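Local coordinates for protein endoglucanase (Humicola insolens, PDB 1DYS) that hydrolyses internal beta-1,4-glucosidic linkages of cellulose as a family 6 endoglucanase and takes part in the recycling of plant biomass, at residues N284-G289 with C319-A324. Residues are numbered along the deposited sequence; the frame is centred on the assembly and turned at random.
Sequences NVNPAG and CGMGGA
Two surface loops of the family 6 catalytic domain, held together by the Cys283–Cys319 disulfide, meet here through the carboxamides of Asn284 and Asn286, which bond to successive backbone carbonyls of 319-324. Asn284 ND2 donates to Cys319 O at 2.8 Å; the N-H...O angle of 161° shows a nearly straight bond, although the donor is tilted from the carbonyl plane. Ser315 OG also bonds this nitrogen, and the Ala324 methyl, CB, packs 3.3 Å from it. Asn286 ND2 has two acceptors, both lying in its amide plane. One is Asn284 O at 2.9 Å, approached in the carbonyl plane; the other is Gly320 O at 3.1 Å, approached from above its carbonyl plane and off the lone pairs, with a more bent N-H...O angle of 146°. Asn286 CG sits between its backbone N and carbonyl carbon (chi1 60°), which turns the amide over Met321, whose CB lies 3.3 Å from Asn286 ND2 and whose SD is 3.9 Å from Asn286 CG. An alanine at Asn286 would lose both amide bonds and is likely to leave Gly320 O without this donor and Met321 less covered. Trp282, a probable substrate-binding residue, lies next to the disulfide, and Tyr334 of helix 332-340 touches both Asn284 and Met321. Two carboxamide N-H bonds thus supplement the covalent link between the loops, while a third, within 284-289, holds the Asn286 amide in place to reach across.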
ATOM      1  N   ASN A 284     -10.814   2.793  11.403  1.00 15.88           N
ATOM      2  CA  ASN A 284     -10.588   2.196  12.708  1.00 13.86           C
ATOM      3  C   ASN A 284     -11.576   2.747  13.743  1.00 16.24           C
ATOM      4  O   ASN A 284     -11.185   3.224  14.794  1.00 17.28           O
ATOM      5  CB  ASN A 284      -9.144   2.383  13.130  1.00 15.80           C
ATOM      6  CG  ASN A 284      -8.162   1.785  12.144  1.00 15.74           C
ATOM      7  OD1 ASN A 284      -8.386   0.718  11.549  1.00 15.56           O
ATOM      8  ND2 ASN A 284      -7.065   2.499  11.937  1.00 17.85           N
ATOM      9  N   VAL A 285     -12.845   2.583  13.397  1.00 17.47           N
ATOM     10  CA  VAL A 285     -13.907   3.114  14.268  1.00 16.74           C
ATOM     11  C   VAL A 285     -13.914   2.386  15.587  1.00 17.06           C
ATOM     12  O   VAL A 285     -13.810   1.177  15.728  1.00 17.11           O
ATOM     13  CB  VAL A 285     -15.256   3.098  13.526  1.00 17.52           C
ATOM     14  CG1 VAL A 285     -16.470   3.297  14.420  1.00 20.33           C
ATOM     15  CG2 VAL A 285     -15.157   4.127  12.425  1.00 16.10           C
ATOM     16  N   ASN A 286     -14.057   3.190  16.652  1.00 16.18           N
ATOM     17  CA  ASN A 286     -14.043   2.599  17.998  1.00 17.11           C
ATOM     18  C   ASN A 286     -14.917   3.456  18.918  1.00 18.44           C
ATOM     19  O   ASN A 286     -15.010   4.664  18.756  1.00 22.45           O
ATOM     20  CB  ASN A 286     -12.624   2.466  18.511  1.00 17.36           C
ATOM     21  CG  ASN A 286     -11.944   3.828  18.593  1.00 32.33           C
ATOM     22  OD1 ASN A 286     -11.939   4.488  19.641  1.00 24.90           O
ATOM     23  ND2 ASN A 286     -11.399   4.282  17.462  1.00 23.19           N
ATOM     24  N   PRO A 287     -15.551   2.784  19.863  1.00 19.71           N
ATOM     25  CA  PRO A 287     -15.499   1.368  20.120  1.00 18.73           C
ATOM     26  C   PRO A 287     -16.252   0.479  19.146  1.00 16.37           C
ATOM     27  O   PRO A 287     -17.288   0.879  18.612  1.00 18.92           O
ATOM     28  CB  PRO A 287     -16.186   1.113  21.492  1.00 20.00           C
ATOM     29  CG  PRO A 287     -16.863   2.422  21.788  1.00 26.90           C
ATOM     30  CD  PRO A 287     -16.445   3.488  20.807  1.00 21.06           C
ATOM     31  N   ALA A 288     -15.681  -0.692  18.901  1.00 16.47           N
ATOM     32  CA  ALA A 288     -16.369  -1.662  18.025  1.00 17.03           C
ATOM     33  C   ALA A 288     -16.122  -3.087  18.518  1.00 11.14           C
ATOM     34  O   ALA A 288     -15.189  -3.354  19.276  1.00 14.93           O
ATOM     35  CB  ALA A 288     -15.879  -1.519  16.585  1.00 15.95           C
ATOM     36  N   GLY A 289     -17.009  -4.001  18.085  1.00 14.35           N
ATOM     37  CA  GLY A 289     -16.800  -5.385  18.474  1.00 15.43           C
ATOM     38  C   GLY A 289     -16.908  -6.288  17.242  1.00 15.53           C
ATOM     39  O   GLY A 289     -17.487  -5.863  16.227  1.00 14.49           O
ATOM     40  N   CYS A 319      -5.123   6.135  11.286  1.00 19.08           N
ATOM     41  CA  CYS A 319      -6.160   7.071  11.642  1.00 16.55           C
ATOM     42  C   CYS A 319      -7.116   6.378  12.611  1.00 22.67           C
ATOM     43  O   CYS A 319      -6.968   5.183  12.879  1.00 16.92           O
ATOM     44  CB  CYS A 319      -6.896   7.505  10.374  1.00 21.55           C
ATOM     45  SG  CYS A 319      -7.240   6.389   9.017  1.00 17.95           S
ATOM     46  N   GLY A 320      -8.020   7.192  13.143  1.00 22.31           N
ATOM     47  CA  GLY A 320      -9.108   6.714  13.946  1.00 22.24           C
ATOM     48  C   GLY A 320      -8.923   6.316  15.373  1.00 27.16           C
ATOM     49  O   GLY A 320      -9.766   6.621  16.241  1.00 29.10           O
ATOM     50  N   MET A 321      -7.882   5.566  15.659  1.00 29.52           N
ATOM     51  CA  MET A 321      -7.614   5.030  16.982  1.00 31.67           C
ATOM     52  C   MET A 321      -6.111   5.143  17.165  1.00 27.43           C
ATOM     53  O   MET A 321      -5.344   4.945  16.223  1.00 30.77           O
ATOM     54  CB  MET A 321      -8.170   3.626  17.149  1.00 28.11           C
ATOM     55  CG  MET A 321      -8.067   3.128  18.588  1.00 31.81           C
ATOM     56  SD  MET A 321      -8.817   1.514  18.847  1.00 31.22           S
ATOM     57  CE  MET A 321      -7.423   0.587  19.495  1.00 26.93           C
ATOM     58  N   GLY A 322      -5.727   5.648  18.332  1.00 32.97           N
ATOM     59  CA  GLY A 322      -4.307   5.866  18.619  1.00 31.12           C
ATOM     60  C   GLY A 322      -3.509   4.587  18.415  1.00 25.96           C
ATOM     61  O   GLY A 322      -3.937   3.513  18.849  1.00 34.14           O
ATOM     62  N   GLY A 323      -2.369   4.674  17.738  1.00 34.72           N
ATOM     63  CA  GLY A 323      -1.527   3.508  17.511  1.00 33.66           C
ATOM     64  C   GLY A 323      -1.793   2.784  16.212  1.00 30.88           C
ATOM     65  O   GLY A 323      -1.097   1.821  15.869  1.00 29.21           O
ATOM     66  N   ALA A 324      -2.754   3.260  15.419  1.00 24.89           N
ATOM     67  CA  ALA A 324      -3.062   2.637  14.147  1.00 21.70           C
ATOM     68  C   ALA A 324      -1.968   2.678  13.100  1.00 25.53           C
ATOM     69  O   ALA A 324      -1.466   3.739  12.677  1.00 22.74           O
ATOM     70  CB  ALA A 324      -4.301   3.350  13.587  1.00 17.64           C
TER